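Local coordinates for protein F420-dependent methylenetetrahydromethanopterin dehydrogenase (Methanopyrus kandleri, PDB 1QV9) that catalyses the reversible, coenzyme F420-dependent reduction of methenyl-tetrahydromethanopterin to methylene-tetrahydromethanopterin in methanogenesis from carbon dioxide, at residues T2-L14 / E31-M44. Sequence-based numbering, arbitrary orientation.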
ATOM      1  N   THR A   2      34.327  30.673  17.962  1.00 41.18           N
ATOM      2  CA  THR A   2      34.842  30.824  16.569  1.00 41.46           C
ATOM      3  C   THR A   2      33.792  30.328  15.571  1.00 38.29           C
ATOM      4  O   THR A   2      33.199  29.259  15.752  1.00 38.60           O
ATOM      5  CB  THR A   2      36.141  30.039  16.359  1.00 44.68           C
ATOM      6  OG1 THR A   2      37.073  30.388  17.392  1.00 47.83           O
ATOM      7  CG2 THR A   2      36.755  30.379  14.999  1.00 44.07           C
ATOM      8  N   VAL A   3      33.583  31.124  14.529  1.00 35.66           N
ATOM      9  CA  VAL A   3      32.596  30.861  13.488  1.00 31.08           C
ATOM     10  C   VAL A   3      33.257  30.436  12.178  1.00 30.57           C
ATOM     11  O   VAL A   3      34.088  31.161  11.644  1.00 32.66           O
ATOM     12  CB  VAL A   3      31.764  32.143  13.235  1.00 32.84           C
ATOM     13  CG1 VAL A   3      30.816  31.950  12.053  1.00 30.96           C
ATOM     14  CG2 VAL A   3      30.988  32.517  14.493  1.00 32.66           C
ATOM     15  N   ALA A   4      32.883  29.261  11.676  1.00 22.74           N
ATOM     16  CA  ALA A   4      33.394  28.740  10.419  1.00 22.28           C
ATOM     17  C   ALA A   4      32.579  29.379   9.281  1.00 21.67           C
ATOM     18  O   ALA A   4      31.360  29.557   9.398  1.00 26.49           O
ATOM     19  CB  ALA A   4      33.228  27.234  10.383  1.00 21.83           C
ATOM     20  N   LYS A   5      33.252  29.699   8.188  1.00 21.31           N
ATOM     21  CA  LYS A   5      32.585  30.330   7.046  1.00 19.25           C
ATOM     22  C   LYS A   5      32.827  29.517   5.789  1.00 19.07           C
ATOM     23  O   LYS A   5      33.909  28.975   5.599  1.00 19.66           O
ATOM     24  CB  LYS A   5      33.116  31.747   6.846  1.00 20.46           C
ATOM     25  CG  LYS A   5      32.631  32.702   7.936  1.00 24.73           C
ATOM     26  CD  LYS A   5      33.172  34.114   7.768  1.00 29.45           C
ATOM     27  CE  LYS A   5      34.653  34.188   8.091  1.00 35.46           C
ATOM     28  NZ  LYS A   5      35.143  35.600   8.013  1.00 41.56           N
ATOM     29  N   ALA A   6      31.805  29.408   4.943  1.00 16.51           N
ATOM     30  CA  ALA A   6      31.970  28.675   3.694  1.00 15.99           C
ATOM     31  C   ALA A   6      31.045  29.249   2.621  1.00 16.86           C
ATOM     32  O   ALA A   6      30.010  29.831   2.936  1.00 18.81           O
ATOM     33  CB  ALA A   6      31.646  27.189   3.890  1.00 17.82           C
ATOM     34  N   ILE A   7      31.438  29.085   1.369  1.00 15.70           N
ATOM     35  CA  ILE A   7      30.594  29.523   0.255  1.00 16.05           C
ATOM     36  C   ILE A   7      30.254  28.250  -0.498  1.00 18.35           C
ATOM     37  O   ILE A   7      31.116  27.395  -0.689  1.00 16.72           O
ATOM     38  CB  ILE A   7      31.335  30.473  -0.712  1.00 15.89           C
ATOM     39  CG1 ILE A   7      31.731  31.770   0.007  1.00 17.35           C
ATOM     40  CG2 ILE A   7      30.427  30.811  -1.946  1.00 17.24           C
ATOM     41  CD1 ILE A   7      32.583  32.708  -0.843  1.00 20.51           C
ATOM     42  N   PHE A   8      28.997  28.114  -0.901  1.00 15.76           N
ATOM     43  CA  PHE A   8      28.541  26.960  -1.678  1.00 15.66           C
ATOM     44  C   PHE A   8      28.185  27.469  -3.062  1.00 15.30           C
ATOM     45  O   PHE A   8      27.504  28.482  -3.179  1.00 18.31           O
ATOM     46  CB  PHE A   8      27.297  26.324  -1.044  1.00 17.16           C
ATOM     47  CG  PHE A   8      27.592  25.609   0.246  1.00 17.22           C
ATOM     48  CD1 PHE A   8      27.654  26.307   1.454  1.00 18.90           C
ATOM     49  CD2 PHE A   8      27.806  24.225   0.246  1.00 17.01           C
ATOM     50  CE1 PHE A   8      27.921  25.634   2.664  1.00 19.37           C
ATOM     51  CE2 PHE A   8      28.072  23.534   1.469  1.00 18.27           C
ATOM     52  CZ  PHE A   8      28.124  24.254   2.674  1.00 18.62           C
ATOM     53  N   ILE A   9      28.636  26.782  -4.111  1.00 14.83           N
ATOM     54  CA  ILE A   9      28.321  27.202  -5.487  1.00 16.61           C
ATOM     55  C   ILE A   9      27.468  26.101  -6.091  1.00 16.48           C
ATOM     56  O   ILE A   9      27.854  24.928  -6.051  1.00 17.32           O
ATOM     57  CB  ILE A   9      29.604  27.372  -6.320  1.00 16.95           C
ATOM     58  CG1 ILE A   9      30.582  28.296  -5.604  1.00 17.79           C
ATOM     59  CG2 ILE A   9      29.266  27.891  -7.716  1.00 17.30           C
ATOM     60  CD1 ILE A   9      32.001  28.287  -6.254  1.00 18.84           C
ATOM     61  N   LYS A  10      26.316  26.465  -6.674  1.00 16.78           N
ATOM     62  CA  LYS A  10      25.394  25.475  -7.224  1.00 17.06           C
ATOM     63  C   LYS A  10      25.106  25.765  -8.690  1.00 17.22           C
ATOM     64  O   LYS A  10      24.509  26.803  -9.020  1.00 18.43           O
ATOM     65  CB  LYS A  10      24.047  25.473  -6.442  1.00 15.27           C
ATOM     66  CG  LYS A  10      24.194  25.195  -4.950  1.00 18.19           C
ATOM     67  CD  LYS A  10      22.854  25.059  -4.229  1.00 18.47           C
ATOM     68  CE  LYS A  10      23.097  24.848  -2.724  1.00 18.54           C
ATOM     69  NZ  LYS A  10      21.874  24.388  -2.013  1.00 20.41           N
ATOM     70  N   CYS A  11      25.547  24.858  -9.566  1.00 16.70           N
ATOM     71  CA  CYS A  11      25.317  24.970 -11.007  1.00 16.07           C
ATOM     72  C   CYS A  11      24.783  23.635 -11.490  1.00 16.94           C
ATOM     73  O   CYS A  11      25.451  22.591 -11.322  1.00 20.84           O
ATOM     74  CB  CYS A  11      26.613  25.318 -11.737  1.00 20.45           C
ATOM     75  SG  CYS A  11      27.335  26.908 -11.267  1.00 20.06           S
ATOM     76  N   GLY A  12      23.607  23.633 -12.122  1.00 16.95           N
ATOM     77  CA  GLY A  12      23.007  22.375 -12.522  1.00 16.34           C
ATOM     78  C   GLY A  12      22.317  21.842 -11.275  1.00 19.78           C
ATOM     79  O   GLY A  12      22.363  22.506 -10.238  1.00 23.80           O
ATOM     80  N   ASN A  13      21.672  20.692 -11.340  1.00 18.92           N
ATOM     81  CA  ASN A  13      21.049  20.217 -10.097  1.00 19.66           C
ATOM     82  C   ASN A  13      21.282  18.750  -9.836  1.00 18.36           C
ATOM     83  O   ASN A  13      21.158  17.904 -10.724  1.00 20.47           O
ATOM     84  CB  ASN A  13      19.550  20.489 -10.100  1.00 20.40           C
ATOM     85  CG  ASN A  13      18.904  20.212  -8.737  1.00 22.89           C
ATOM     86  OD1 ASN A  13      19.327  20.765  -7.693  1.00 23.63           O
ATOM     87  ND2 ASN A  13      17.903  19.336  -8.732  1.00 24.35           N
ATOM     88  N   LEU A  14      21.620  18.473  -8.592  1.00 18.59           N
ATOM     89  CA  LEU A  14      21.842  17.136  -8.100  1.00 19.05           C
ATOM     90  C   LEU A  14      21.077  17.136  -6.777  1.00 18.49           C
ATOM     91  O   LEU A  14      20.929  18.186  -6.136  1.00 18.19           O
ATOM     92  CB  LEU A  14      23.355  16.942  -7.826  1.00 25.00           C
ATOM     93  CG  LEU A  14      24.140  15.730  -8.315  1.00 30.91           C
ATOM     94  CD1 LEU A  14      23.773  15.370  -9.738  1.00 25.55           C
ATOM     95  CD2 LEU A  14      25.623  16.044  -8.171  1.00 30.83           C
ATOM     96  N   GLU A  31      25.246  28.735  16.038  1.00 25.15           N
ATOM     97  CA  GLU A  31      25.961  29.983  16.235  1.00 28.78           C
ATOM     98  C   GLU A  31      27.396  29.926  15.731  1.00 26.18           C
ATOM     99  O   GLU A  31      28.104  30.929  15.746  1.00 29.63           O
ATOM    100  CB  GLU A  31      25.976  30.320  17.733  1.00 30.38           C
ATOM    101  CG  GLU A  31      24.636  30.103  18.437  1.00 39.60           C
ATOM    102  CD  GLU A  31      24.683  30.426  19.933  1.00 46.78           C
ATOM    103  OE1 GLU A  31      24.250  31.534  20.314  1.00 50.87           O
ATOM    104  OE2 GLU A  31      25.156  29.576  20.730  1.00 48.33           O
ATOM    105  N   ASP A  32      27.844  28.757  15.289  1.00 24.05           N
ATOM    106  CA  ASP A  32      29.227  28.612  14.848  1.00 25.78           C
ATOM    107  C   ASP A  32      29.518  28.539  13.359  1.00 24.42           C
ATOM    108  O   ASP A  32      30.634  28.216  12.984  1.00 24.86           O
ATOM    109  CB  ASP A  32      29.845  27.377  15.489  1.00 26.02           C
ATOM    110  CG  ASP A  32      29.155  26.093  15.043  1.00 26.02           C
ATOM    111  OD1 ASP A  32      29.833  25.052  14.965  1.00 25.82           O
ATOM    112  OD2 ASP A  32      27.931  26.144  14.792  1.00 27.24           O
ATOM    113  N   VAL A  33      28.526  28.823  12.516  1.00 22.53           N
ATOM    114  CA  VAL A  33      28.737  28.804  11.070  1.00 22.87           C
ATOM    115  C   VAL A  33      28.046  29.986  10.397  1.00 20.44           C
ATOM    116  O   VAL A  33      27.091  30.537  10.926  1.00 24.24           O
ATOM    117  CB  VAL A  33      28.160  27.501  10.418  1.00 22.98           C
ATOM    118  CG1 VAL A  33      28.871  26.288  10.963  1.00 24.92           C
ATOM    119  CG2 VAL A  33      26.637  27.410  10.667  1.00 23.96           C
ATOM    120  N   GLU A  34      28.530  30.332   9.218  1.00 21.24           N
ATOM    121  CA  GLU A  34      27.950  31.389   8.399  1.00 20.98           C
ATOM    122  C   GLU A  34      28.247  30.962   6.978  1.00 19.79           C
ATOM    123  O   GLU A  34      29.395  30.658   6.657  1.00 19.67           O
ATOM    124  CB  GLU A  34      28.615  32.739   8.684  1.00 25.35           C
ATOM    125  CG  GLU A  34      27.995  33.856   7.867  1.00 35.85           C
ATOM    126  CD  GLU A  34      28.429  35.256   8.294  1.00 43.46           C
ATOM    127  OE1 GLU A  34      27.852  36.221   7.754  1.00 46.10           O
ATOM    128  OE2 GLU A  34      29.326  35.395   9.153  1.00 41.86           O
ATOM    129  N   PHE A  35      27.212  30.918   6.138  1.00 18.24           N
ATOM    130  CA  PHE A  35      27.401  30.502   4.752  1.00 15.73           C
ATOM    131  C   PHE A  35      26.836  31.510   3.765  1.00 19.45           C
ATOM    132  O   PHE A  35      25.949  32.307   4.080  1.00 19.97           O
ATOM    133  CB  PHE A  35      26.641  29.184   4.480  1.00 18.18           C
ATOM    134  CG  PHE A  35      26.973  28.049   5.420  1.00 18.58           C
ATOM    135  CD1 PHE A  35      25.984  27.210   5.889  1.00 21.63           C
ATOM    136  CD2 PHE A  35      28.285  27.781   5.769  1.00 22.58           C
ATOM    137  CE1 PHE A  35      26.300  26.097   6.709  1.00 23.30           C
ATOM    138  CE2 PHE A  35      28.604  26.674   6.587  1.00 20.97           C
ATOM    139  CZ  PHE A  35      27.601  25.841   7.050  1.00 22.55           C
ATOM    140  N   ARG A  36      27.379  31.468   2.566  1.00 16.43           N
ATOM    141  CA  ARG A  36      26.886  32.237   1.435  1.00 16.93           C
ATOM    142  C   ARG A  36      26.669  31.177   0.355  1.00 20.30           C
ATOM    143  O   ARG A  36      27.453  30.238   0.241  1.00 17.43           O
ATOM    144  CB  ARG A  36      27.895  33.266   0.940  1.00 19.11           C
ATOM    145  CG  ARG A  36      28.178  34.411   1.932  1.00 16.21           C
ATOM    146  CD  ARG A  36      26.897  35.242   2.197  1.00 23.93           C
ATOM    147  NE  ARG A  36      27.216  36.313   3.141  1.00 24.39           N
ATOM    148  CZ  ARG A  36      27.124  36.208   4.455  1.00 26.82           C
ATOM    149  NH1 ARG A  36      27.464  37.254   5.197  1.00 29.21           N
ATOM    150  NH2 ARG A  36      26.669  35.091   5.021  1.00 25.92           N
ATOM    151  N   VAL A  37      25.586  31.294  -0.402  1.00 15.47           N
ATOM    152  CA  VAL A  37      25.277  30.344  -1.476  1.00 16.22           C
ATOM    153  C   VAL A  37      25.091  31.134  -2.761  1.00 18.84           C
ATOM    154  O   VAL A  37      24.383  32.143  -2.766  1.00 21.31           O
ATOM    155  CB  VAL A  37      23.998  29.534  -1.145  1.00 18.92           C
ATOM    156  CG1 VAL A  37      23.711  28.504  -2.263  1.00 20.29           C
ATOM    157  CG2 VAL A  37      24.169  28.841   0.174  1.00 19.60           C
ATOM    158  N   VAL A  38      25.712  30.702  -3.863  1.00 15.87           N
ATOM    159  CA  VAL A  38      25.580  31.446  -5.118  1.00 16.75           C
ATOM    160  C   VAL A  38      25.539  30.460  -6.273  1.00 18.46           C
ATOM    161  O   VAL A  38      26.023  29.342  -6.142  1.00 18.66           O
ATOM    162  CB  VAL A  38      26.754  32.420  -5.348  1.00 17.93           C
ATOM    163  CG1 VAL A  38      26.802  33.428  -4.216  1.00 18.98           C
ATOM    164  CG2 VAL A  38      28.094  31.645  -5.464  1.00 17.85           C
ATOM    165  N   GLY A  39      24.950  30.847  -7.408  1.00 17.04           N
ATOM    166  CA  GLY A  39      24.909  29.908  -8.502  1.00 16.46           C
ATOM    167  C   GLY A  39      24.167  30.489  -9.677  1.00 18.37           C
ATOM    168  O   GLY A  39      23.723  31.644  -9.632  1.00 18.00           O
ATOM    169  N   THR A  40      24.063  29.681 -10.718  1.00 18.65           N
ATOM    170  CA  THR A  40      23.391  30.071 -11.959  1.00 20.55           C
ATOM    171  C   THR A  40      22.196  29.157 -12.237  1.00 21.57           C
ATOM    172  O   THR A  40      21.869  28.870 -13.393  1.00 21.82           O
ATOM    173  CB  THR A  40      24.361  29.978 -13.162  1.00 21.38           C
ATOM    174  OG1 THR A  40      24.966  28.687 -13.176  1.00 25.72           O
ATOM    175  CG2 THR A  40      25.441  31.045 -13.068  1.00 21.60           C
ATOM    176  N   SER A  41      21.561  28.678 -11.175  1.00 17.59           N
ATOM    177  CA  SER A  41      20.421  27.799 -11.285  1.00 17.36           C
ATOM    178  C   SER A  41      20.800  26.521 -12.047  1.00 20.42           C
ATOM    179  O   SER A  41      21.911  25.991 -11.840  1.00 21.55           O
ATOM    180  CB  SER A  41      19.239  28.568 -11.946  1.00 19.63           C
ATOM    181  OG  SER A  41      18.050  27.800 -11.848  1.00 21.42           O
ATOM    182  N   VAL A  42      19.954  26.035 -12.947  1.00 19.38           N
ATOM    183  CA  VAL A  42      20.220  24.781 -13.654  1.00 19.30           C
ATOM    184  C   VAL A  42      21.289  24.848 -14.744  1.00 19.57           C
ATOM    185  O   VAL A  42      21.767  23.807 -15.224  1.00 22.60           O
ATOM    186  CB  VAL A  42      18.936  24.279 -14.336  1.00 23.61           C
ATOM    187  CG1 VAL A  42      17.778  24.127 -13.322  1.00 28.08           C
ATOM    188  CG2 VAL A  42      18.547  25.285 -15.373  1.00 25.01           C
ATOM    189  N   LYS A  43      21.685  26.050 -15.143  1.00 20.81           N
ATOM    190  CA  LYS A  43      22.677  26.150 -16.210  1.00 21.81           C
ATOM    191  C   LYS A  43      24.057  25.823 -15.689  1.00 21.52           C
ATOM    192  O   LYS A  43      24.482  26.310 -14.636  1.00 21.37           O
ATOM    193  CB  LYS A  43      22.619  27.522 -16.871  1.00 21.32           C
ATOM    194  CG  LYS A  43      21.309  27.717 -17.673  1.00 24.89           C
ATOM    195  CD  LYS A  43      21.378  28.932 -18.599  1.00 25.28           C
ATOM    196  CE  LYS A  43      20.045  29.177 -19.335  1.00 26.46           C
ATOM    197  NZ  LYS A  43      19.507  27.952 -19.997  1.00 23.56           N
HETATM  198  N   MSE A  44      24.739  24.972 -16.440  1.00 19.02           N
HETATM  199  CA  MSE A  44      26.059  24.491 -16.050  1.00 19.60           C
HETATM  200  C   MSE A  44      27.041  24.410 -17.216  1.00 22.01           C
HETATM  201  O   MSE A  44      27.960  23.586 -17.213  1.00 23.31           O
HETATM  202  CB  MSE A  44      25.919  23.127 -15.350  1.00 21.01           C
HETATM  203  CG  MSE A  44      25.202  22.039 -16.191  1.00 20.37           C
HETATM  204 SE   MSE A  44      25.237  20.305 -15.341  1.00 27.32          SE
HETATM  205  CE  MSE A  44      27.092  19.788 -15.791  1.00 23.24           C
TER
HETATM  206  O   HOH W   1      21.990  28.114  -8.416  1.00 20.20           O
HETATM  207  O   HOH W   2      21.101  24.896  -8.869  1.00 34.68           O
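Strands 4-10 and 33-39 are the two parallel strands of a beta-alpha-beta unit at one side of the alpha/beta domain's sheet, and their residues pair in order from Ala4 with Val33 to Lys10 with Gly39. Backbone bonds alternate across them: Phe8 N reaches Arg36 O at 2.9 Å, and Phe8 O in turn receives Val38 N. The bond from Thr40 N to Lys10 O is weak, 3.4 Å long.

On the face carrying Ala6, Phe8 and Phe35, the two rings make a T-shaped pair, planes at 83°. Phe8 presents its CE1 edge to one face of Phe35, with CE1 3.8 Å from Phe35 CG; its CG lies anti to its own carbonyl carbon (chi1 -71°), which swings the ring back along the strand toward Phe35. Ala6 CB approaches the CD2 side of Phe35, 3.9 Å from CD2. Replacing Phe35 with an alanine would probably leave the Phe8 edge without its aromatic face and open a gap beside Ala6. Farther along, the extended Lys10 chain lays CE against Val37 CG1 at 3.7 Å, while its NZ continues to a salt bridge with Asp21.

Beyond the strands, Gly12 N bonds to Ser41 O in the type II' turn 40-43, and a water links Lys10 O to Ser41 N. Gly12 has backbone angles that by themselves call for glycine, and it lies against selenomethionine Met44, whose CB is 4.0 Å from Gly12 N. Val37, Val38 and Gly39 pair antiparallel with a strand of the second subunit, continuing the sheet across the interface. Backbone polar groups are thus matched along the strands, the T-shaped ring pair, with Ala6 and Val37 beside it, makes an apolar patch on its face, and a water adds a second link at Lys10 O, where the direct bond is weak.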